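Immunomodulatory active chitinase (Trichuris suis, PDB 6G9C) probably hydrolyses chitin as a secreted glycosyl hydrolase family 18 enzyme of a parasitic whipworm and has immunomodulatory activity. Local coordinates at residues Pro47-Tyr52 with Asp374-Phe379; Ser238-Ser243 with Asp327-Thr332. One frame throughout, in Å; residues are numbered along the deposited sequence.

Contact 1: residues Pro47-Tyr52 with Asp374-Phe379; sequences PGNGKY and DFLGSF
Asn49 ND2 donates to a water at 2.8 Å, and Ser378 OG shares that water. The amide and the hydroxyl are themselves 3.9 Å apart (ND2 to OG), so the link between these exposed residues depends on the solvent molecule. The same water sits over the centre of one face of the Phe379 ring.

No direct hydrogen bond crosses the contact; the rest is packing around a short 3-10 turn. Asn49 lays its CB against Phe379 CE2 and Leu376 CD1, its side chain crossing the leucine at about a right angle. Its carbonyl O lies 3.4 Å from Phe375 CZ and meets the edge of the Phe379 ring. The far end of Phe375 reaches the backbone of 49-51, with Gly50 O and Lys51 O at the ring edge, Lys51 O 3.5 Å from CZ.

Phe375 CG stands between its own backbone N and carbonyl carbon (chi1 58°), which points the far end of the ring at these three carbonyl oxygens and leaves one face for Tyr52. The tyrosine edge meets that face in a T-shaped stack, centroids 4.8 Å apart and planes at 71°, with CD2 over the middle of the phenylalanine ring. Beyond the stack, Tyr52 OH is hydrogen-bonded to Tyr388 OH.

Within 374-379, Asp374 OD1 takes the backbone N of Phe379 at 3.0 Å on its syn side and Ser378 N weakly, which closes the 374-379 loop on itself.

The two loops follow strands 34-40 and 364-368, parallel neighbours at the closure of the TIM barrel, so the contact joins loops beyond its first and last strands. Phe379 also packs on Tyr312 and Gln316 of helix 311-319, whose Cys315 forms a disulfide with Cys380.

Contact 2: residues Ser238-Ser243 with Asp327-Thr332; sequences SRKEDS and DDESKT
Two salt bridges cross the contact. That of Arg239 and Asp327 is side-on, with two bonds: NE reaches OD2 at 3.1 Å and NH2 reaches OD1 at 3.0 Å. Both oxygens are met on their syn sides, but the guanidinium and carboxylate planes are 49° apart, so the pair is twisted rather than flat. A bend at chi3 (64°) turns the arginine tip to this carboxylate. In the second, Lys240 NZ lies 3.2 Å from Glu329 OE2.

Further hydrogen bonds hold both carboxylates. Glu329 OE2 also accepts the backbone N of Lys240 at 2.7 Å, nearly straight, and this N-H and the lysine tip approach from opposite faces of the carboxylate plane. Asp327 OD2 has three donors: Arg239 NE, Ser330 N and, on the anti lone pair, Ser330 OG at 2.6 Å. These bonds hold the aspartate in position for the arginine. Water 2 donates to Glu329 OE1 at 2.6 Å and to Glu241 OE2 and accepts from Glu241 N, probably easing the proximity of two acidic groups.

Among the van der Waals contacts, Arg239 CB rests 3.5 Å from Glu329 OE1, which also lies over one face of the guanidinium, offset toward its rim, without an N-H pointing at it.

Segment 238-243 makes a type I turn from Arg239 to Asp242. Segment 327-332 connects strands 323-327 and 332-337 as a hairpin with an Asx motif at Asp327 and a G1 beta bulge, and belongs to what is probably the alpha+beta insertion of family 18 chitinases, here fastened to a barrel loop.

In the fold
Along the chain the order is 47-52, 238-243, 327-332 and finally 374-379, so both segments of contact 2 fall between those of contact 1. Their centres lie 31 Å apart, with nearest atoms about 17 Å apart, so the two do not touch. Contact 2 ties the loop between strand 214-218 and helix 251-261 to the hairpin of strands 323-327 and 332-337. Helix 311-319, which lies against contact 1, precedes that hairpin in the excursion between strands 268-281 and 364-368. Contact 1 thus joins two barrel loops where the barrel closes, whereas contact 2 ties the excursion to a third.

Contact 1: residues Pro47-Tyr52 with Asp374-Phe379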
ATOM      1  N   PRO A  47      26.391  -0.784  12.598  1.00 41.27           N
ATOM      2  CA  PRO A  47      26.932   0.578  12.522  1.00 41.42           C
ATOM      3  C   PRO A  47      27.215   1.013  11.091  1.00 37.91           C
ATOM      4  O   PRO A  47      27.338   0.197  10.177  1.00 36.40           O
ATOM      5  CB  PRO A  47      28.234   0.475  13.323  1.00 40.65           C
ATOM      6  CG  PRO A  47      28.675  -0.942  13.068  1.00 37.75           C
ATOM      7  CD  PRO A  47      27.416  -1.766  12.994  1.00 38.02           C
ATOM      8  N   GLY A  48      27.314   2.338  10.925  1.00 44.86           N
ATOM      9  CA  GLY A  48      27.846   2.934   9.702  1.00 40.64           C
ATOM     10  C   GLY A  48      27.146   2.439   8.452  1.00 41.18           C
ATOM     11  O   GLY A  48      25.914   2.381   8.384  1.00 36.23           O
ATOM     12  N   ASN A  49      27.939   2.050   7.451  1.00 37.38           N
ATOM     13  CA  ASN A  49      27.411   1.627   6.158  1.00 38.51           C
ATOM     14  C   ASN A  49      26.878   0.202   6.174  1.00 39.09           C
ATOM     15  O   ASN A  49      26.394  -0.274   5.139  1.00 36.83           O
ATOM     16  CB  ASN A  49      28.483   1.783   5.068  1.00 37.88           C
ATOM     17  CG  ASN A  49      28.808   3.240   4.771  1.00 43.62           C
ATOM     18  OD1 ASN A  49      28.003   4.136   5.034  1.00 43.62           O
ATOM     19  ND2 ASN A  49      30.000   3.485   4.220  1.00 44.79           N
ATOM     20  N   GLY A  50      26.952  -0.486   7.319  1.00 35.13           N
ATOM     21  CA  GLY A  50      26.256  -1.750   7.487  1.00 32.90           C
ATOM     22  C   GLY A  50      24.820  -1.617   7.938  1.00 35.75           C
ATOM     23  O   GLY A  50      24.066  -2.596   7.865  1.00 35.17           O
ATOM     24  N   LYS A  51      24.418  -0.442   8.425  1.00 34.06           N
ATOM     25  CA  LYS A  51      23.033  -0.287   8.859  1.00 38.41           C
ATOM     26  C   LYS A  51      22.084  -0.419   7.673  1.00 36.47           C
ATOM     27  O   LYS A  51      22.227   0.290   6.673  1.00 34.58           O
ATOM     28  CB  LYS A  51      22.831   1.058   9.541  1.00 35.50           C
ATOM     29  CG  LYS A  51      21.405   1.269  10.051  1.00 39.35           C
ATOM     30  CD  LYS A  51      21.131   2.745  10.287  1.00 50.50           C
ATOM     31  CE  LYS A  51      19.716   2.983  10.799  1.00 56.38           C
ATOM     32  NZ  LYS A  51      19.600   2.647  12.241  1.00 63.19           N
ATOM     33  N   TYR A  52      21.107  -1.326   7.789  1.00 35.26           N
ATOM     34  CA  TYR A  52      20.169  -1.605   6.706  1.00 34.02           C
ATOM     35  C   TYR A  52      18.791  -1.087   7.089  1.00 34.37           C
ATOM     36  O   TYR A  52      18.226  -1.498   8.111  1.00 35.90           O
ATOM     37  CB  TYR A  52      20.109  -3.099   6.379  1.00 35.00           C
ATOM     38  CG  TYR A  52      19.347  -3.399   5.099  1.00 30.15           C
ATOM     39  CD1 TYR A  52      17.945  -3.504   5.096  1.00 31.06           C
ATOM     40  CD2 TYR A  52      20.023  -3.565   3.894  1.00 33.12           C
ATOM     41  CE1 TYR A  52      17.255  -3.765   3.914  1.00 31.77           C
ATOM     42  CE2 TYR A  52      19.346  -3.821   2.717  1.00 35.55           C
ATOM     43  CZ  TYR A  52      17.969  -3.922   2.728  1.00 35.21           C
ATOM     44  OH  TYR A  52      17.325  -4.186   1.544  1.00 31.82           O
ATOM     45  N   ASP A 374      26.471  -6.304  -0.562  1.00 28.89           N
ATOM     46  CA  ASP A 374      26.972  -4.927  -0.668  1.00 30.54           C
ATOM     47  C   ASP A 374      25.816  -4.043  -1.139  1.00 33.37           C
ATOM     48  O   ASP A 374      25.729  -3.639  -2.296  1.00 33.87           O
ATOM     49  CB  ASP A 374      28.170  -4.873  -1.614  1.00 30.80           C
ATOM     50  CG  ASP A 374      28.988  -3.570  -1.498  1.00 39.54           C
ATOM     51  OD1 ASP A 374      28.943  -2.884  -0.449  1.00 39.48           O
ATOM     52  OD2 ASP A 374      29.707  -3.244  -2.473  1.00 37.95           O
ATOM     53  N   PHE A 375      24.882  -3.775  -0.218  1.00 32.45           N
ATOM     54  CA  PHE A 375      23.628  -3.140  -0.629  1.00 32.00           C
ATOM     55  C   PHE A 375      23.775  -1.650  -0.918  1.00 38.69           C
ATOM     56  O   PHE A 375      22.920  -1.084  -1.610  1.00 40.77           O
ATOM     57  CB  PHE A 375      22.527  -3.371   0.420  1.00 30.46           C
ATOM     58  CG  PHE A 375      22.869  -2.870   1.790  1.00 33.83           C
ATOM     59  CD1 PHE A 375      23.529  -3.693   2.691  1.00 31.31           C
ATOM     60  CD2 PHE A 375      22.515  -1.584   2.184  1.00 35.85           C
ATOM     61  CE1 PHE A 375      23.847  -3.247   3.961  1.00 30.79           C
ATOM     62  CE2 PHE A 375      22.825  -1.123   3.456  1.00 39.09           C
ATOM     63  CZ  PHE A 375      23.495  -1.964   4.348  1.00 34.76           C
ATOM     64  N   LEU A 376      24.827  -0.999  -0.422  1.00 35.82           N
ATOM     65  CA  LEU A 376      25.109   0.374  -0.831  1.00 41.86           C
ATOM     66  C   LEU A 376      26.087   0.449  -1.991  1.00 46.32           C
ATOM     67  O   LEU A 376      26.315   1.543  -2.515  1.00 45.33           O
ATOM     68  CB  LEU A 376      25.677   1.198   0.334  1.00 43.57           C
ATOM     69  CG  LEU A 376      24.859   1.325   1.625  1.00 54.84           C
ATOM     70  CD1 LEU A 376      25.598   2.241   2.606  1.00 61.13           C
ATOM     71  CD2 LEU A 376      23.434   1.821   1.368  1.00 47.64           C
ATOM     72  N   GLY A 377      26.668  -0.676  -2.401  1.00 43.75           N
ATOM     73  CA  GLY A 377      27.767  -0.630  -3.355  1.00 45.60           C
ATOM     74  C   GLY A 377      29.001   0.095  -2.862  1.00 46.32           C
ATOM     75  O   GLY A 377      29.791   0.584  -3.676  1.00 48.11           O
ATOM     76  N   SER A 378      29.199   0.180  -1.544  1.00 44.88           N
ATOM     77  CA  SER A 378      30.263   1.007  -0.973  1.00 48.79           C
ATOM     78  C   SER A 378      31.459   0.211  -0.465  1.00 48.87           C
ATOM     79  O   SER A 378      32.494   0.818  -0.151  1.00 48.62           O
ATOM     80  CB  SER A 378      29.712   1.853   0.183  1.00 51.91           C
ATOM     81  OG  SER A 378      29.417   1.024   1.305  1.00 53.77           O
ATOM     82  N   PHE A 379      31.346  -1.113  -0.358  1.00 39.14           N
ATOM     83  CA  PHE A 379      32.423  -1.927   0.187  1.00 37.55           C
ATOM     84  C   PHE A 379      33.256  -2.636  -0.872  1.00 39.31           C
ATOM     85  O   PHE A 379      34.447  -2.857  -0.646  1.00 40.18           O
ATOM     86  CB  PHE A 379      31.861  -2.979   1.148  1.00 35.57           C
ATOM     87  CG  PHE A 379      31.414  -2.424   2.472  1.00 36.93           C
ATOM     88  CD1 PHE A 379      32.326  -2.252   3.509  1.00 43.18           C
ATOM     89  CD2 PHE A 379      30.080  -2.092   2.690  1.00 38.74           C
ATOM     90  CE1 PHE A 379      31.921  -1.752   4.739  1.00 44.10           C
ATOM     91  CE2 PHE A 379      29.661  -1.600   3.924  1.00 40.36           C
ATOM     92  CZ  PHE A 379      30.586  -1.422   4.947  1.00 40.73           C
TER
HETATM   93  O   HOH W   1      31.687   1.492   3.318  1.00 39.52           O

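Contact 2: residues Ser238-Ser243 with Asp327-Thr332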
ATOM      1  N   SER A 238      29.026 -31.996  -3.953  1.00 44.51           N
ATOM      2  CA  SER A 238      29.934 -32.686  -3.054  1.00 45.04           C
ATOM      3  C   SER A 238      31.351 -32.690  -3.622  1.00 42.99           C
ATOM      4  O   SER A 238      31.571 -32.538  -4.826  1.00 45.74           O
ATOM      5  CB  SER A 238      29.476 -34.125  -2.824  1.00 54.68           C
ATOM      6  OG  SER A 238      29.495 -34.842  -4.042  1.00 61.14           O
ATOM      7  N   ARG A 239      32.321 -32.868  -2.733  1.00 48.11           N
ATOM      8  CA  ARG A 239      33.727 -32.936  -3.101  1.00 50.45           C
ATOM      9  C   ARG A 239      34.244 -34.345  -2.855  1.00 48.90           C
ATOM     10  O   ARG A 239      33.798 -35.030  -1.932  1.00 51.47           O
ATOM     11  CB  ARG A 239      34.561 -31.933  -2.301  1.00 52.23           C
ATOM     12  CG  ARG A 239      33.859 -30.623  -2.007  1.00 49.68           C
ATOM     13  CD  ARG A 239      34.704 -29.769  -1.072  1.00 49.04           C
ATOM     14  NE  ARG A 239      35.974 -29.369  -1.677  1.00 46.29           N
ATOM     15  CZ  ARG A 239      37.177 -29.750  -1.245  1.00 49.25           C
ATOM     16  NH1 ARG A 239      37.293 -30.555  -0.193  1.00 44.62           N
ATOM     17  NH2 ARG A 239      38.269 -29.316  -1.868  1.00 47.23           N
ATOM     18  N   LYS A 240      35.187 -34.774  -3.698  1.00 45.36           N
ATOM     19  CA  LYS A 240      35.734 -36.125  -3.572  1.00 56.65           C
ATOM     20  C   LYS A 240      36.327 -36.371  -2.191  1.00 55.62           C
ATOM     21  O   LYS A 240      36.343 -37.514  -1.719  1.00 64.42           O
ATOM     22  CB  LYS A 240      36.788 -36.376  -4.652  1.00 60.52           C
ATOM     23  CG  LYS A 240      36.241 -37.039  -5.905  1.00 68.37           C
ATOM     24  CD  LYS A 240      37.329 -37.242  -6.948  1.00 77.44           C
ATOM     25  CE  LYS A 240      37.808 -35.911  -7.507  1.00 85.43           C
ATOM     26  NZ  LYS A 240      36.726 -35.192  -8.240  1.00 86.98           N
ATOM     27  N   GLU A 241      36.812 -35.325  -1.527  1.00 52.66           N
ATOM     28  CA  GLU A 241      37.382 -35.463  -0.193  1.00 54.51           C
ATOM     29  C   GLU A 241      36.338 -35.419   0.919  1.00 54.45           C
ATOM     30  O   GLU A 241      36.688 -35.652   2.081  1.00 60.94           O
ATOM     31  CB  GLU A 241      38.435 -34.377   0.039  1.00 56.79           C
ATOM     32  CG  GLU A 241      39.644 -34.520  -0.873  1.00 63.53           C
ATOM     33  CD  GLU A 241      40.493 -33.266  -0.933  1.00 73.61           C
ATOM     34  OE1 GLU A 241      41.253 -33.014   0.028  1.00 79.09           O
ATOM     35  OE2 GLU A 241      40.402 -32.536  -1.944  1.00 73.02           O
ATOM     36  N   ASP A 242      35.081 -35.115   0.606  1.00 54.58           N
ATOM     37  CA  ASP A 242      34.026 -35.267   1.596  1.00 58.02           C
ATOM     38  C   ASP A 242      33.977 -36.713   2.066  1.00 57.42           C
ATOM     39  O   ASP A 242      34.019 -37.645   1.259  1.00 57.55           O
ATOM     40  CB  ASP A 242      32.668 -34.875   1.013  1.00 64.13           C
ATOM     41  CG  ASP A 242      32.522 -33.381   0.794  1.00 67.97           C
ATOM     42  OD1 ASP A 242      33.470 -32.626   1.102  1.00 65.34           O
ATOM     43  OD2 ASP A 242      31.450 -32.969   0.304  1.00 65.87           O
ATOM     44  N   SER A 243      33.910 -36.902   3.375  1.00 58.84           N
ATOM     45  CA  SER A 243      33.618 -38.224   3.893  1.00 67.16           C
ATOM     46  C   SER A 243      32.159 -38.585   3.624  1.00 61.79           C
ATOM     47  O   SER A 243      31.312 -37.721   3.374  1.00 60.60           O
ATOM     48  CB  SER A 243      33.922 -38.278   5.379  1.00 74.01           C
ATOM     49  OG  SER A 243      33.085 -37.359   6.042  1.00 72.54           O
ATOM     50  N   ASP A 327      37.245 -22.858  -5.062  1.00 37.87           N
ATOM     51  CA  ASP A 327      37.128 -24.317  -5.013  1.00 37.40           C
ATOM     52  C   ASP A 327      36.184 -24.748  -6.128  1.00 33.01           C
ATOM     53  O   ASP A 327      34.966 -24.662  -5.983  1.00 33.36           O
ATOM     54  CB  ASP A 327      36.614 -24.792  -3.658  1.00 35.77           C
ATOM     55  CG  ASP A 327      36.582 -26.304  -3.560  1.00 38.15           C
ATOM     56  OD1 ASP A 327      37.679 -26.909  -3.577  1.00 37.20           O
ATOM     57  OD2 ASP A 327      35.472 -26.882  -3.483  1.00 36.45           O
ATOM     58  N   ASP A 328      36.743 -25.228  -7.243  1.00 36.96           N
ATOM     59  CA  ASP A 328      35.893 -25.487  -8.401  1.00 41.15           C
ATOM     60  C   ASP A 328      34.974 -26.683  -8.177  1.00 43.24           C
ATOM     61  O   ASP A 328      33.898 -26.753  -8.782  1.00 43.62           O
ATOM     62  CB  ASP A 328      36.743 -25.680  -9.664  1.00 43.78           C
ATOM     63  CG  ASP A 328      35.940 -25.443 -10.949  1.00 52.90           C
ATOM     64  OD1 ASP A 328      35.384 -24.332 -11.129  1.00 47.78           O
ATOM     65  OD2 ASP A 328      35.848 -26.380 -11.773  1.00 55.19           O
ATOM     66  N   GLU A 329      35.360 -27.617  -7.302  1.00 37.85           N
ATOM     67  CA  GLU A 329      34.523 -28.787  -7.053  1.00 45.43           C
ATOM     68  C   GLU A 329      33.184 -28.385  -6.448  1.00 37.83           C
ATOM     69  O   GLU A 329      32.121 -28.803  -6.920  1.00 41.10           O
ATOM     70  CB  GLU A 329      35.249 -29.764  -6.131  1.00 53.18           C
ATOM     71  CG  GLU A 329      35.514 -31.113  -6.753  1.00 64.28           C
ATOM     72  CD  GLU A 329      36.111 -32.091  -5.768  1.00 63.22           C
ATOM     73  OE1 GLU A 329      36.913 -31.657  -4.919  1.00 60.64           O
ATOM     74  OE2 GLU A 329      35.770 -33.289  -5.839  1.00 66.25           O
ATOM     75  N   SER A 330      33.219 -27.580  -5.394  1.00 36.42           N
ATOM     76  CA  SER A 330      32.009 -27.102  -4.749  1.00 32.29           C
ATOM     77  C   SER A 330      31.438 -25.851  -5.406  1.00 34.16           C
ATOM     78  O   SER A 330      30.315 -25.460  -5.072  1.00 34.26           O
ATOM     79  CB  SER A 330      32.285 -26.808  -3.277  1.00 35.04           C
ATOM     80  OG  SER A 330      33.146 -25.683  -3.149  1.00 36.62           O
ATOM     81  N   LYS A 331      32.190 -25.215  -6.314  1.00 32.77           N
ATOM     82  CA  LYS A 331      31.804 -23.940  -6.930  1.00 30.55           C
ATOM     83  C   LYS A 331      31.624 -22.834  -5.883  1.00 31.99           C
ATOM     84  O   LYS A 331      30.700 -22.022  -5.962  1.00 33.30           O
ATOM     85  CB  LYS A 331      30.540 -24.093  -7.787  1.00 29.62           C
ATOM     86  CG  LYS A 331      30.718 -24.988  -9.017  1.00 36.19           C
ATOM     87  CD  LYS A 331      31.658 -24.358 -10.035  1.00 40.32           C
ATOM     88  CE  LYS A 331      31.928 -25.280 -11.224  1.00 43.85           C
ATOM     89  NZ  LYS A 331      32.679 -24.553 -12.303  1.00 49.81           N
ATOM     90  N   THR A 332      32.506 -22.796  -4.886  1.00 29.76           N
ATOM     91  CA  THR A 332      32.446 -21.759  -3.863  1.00 30.35           C
ATOM     92  C   THR A 332      33.852 -21.234  -3.596  1.00 31.85           C
ATOM     93  O   THR A 332      34.839 -21.943  -3.829  1.00 31.95           O
ATOM     94  CB  THR A 332      31.849 -22.254  -2.533  1.00 34.21           C
ATOM     95  OG1 THR A 332      32.711 -23.245  -1.952  1.00 35.93           O
ATOM     96  CG2 THR A 332      30.426 -22.832  -2.727  1.00 36.60           C
TER
HETATM   97  O   HOH W   2      37.839 -33.085  -2.970  1.00 43.48           O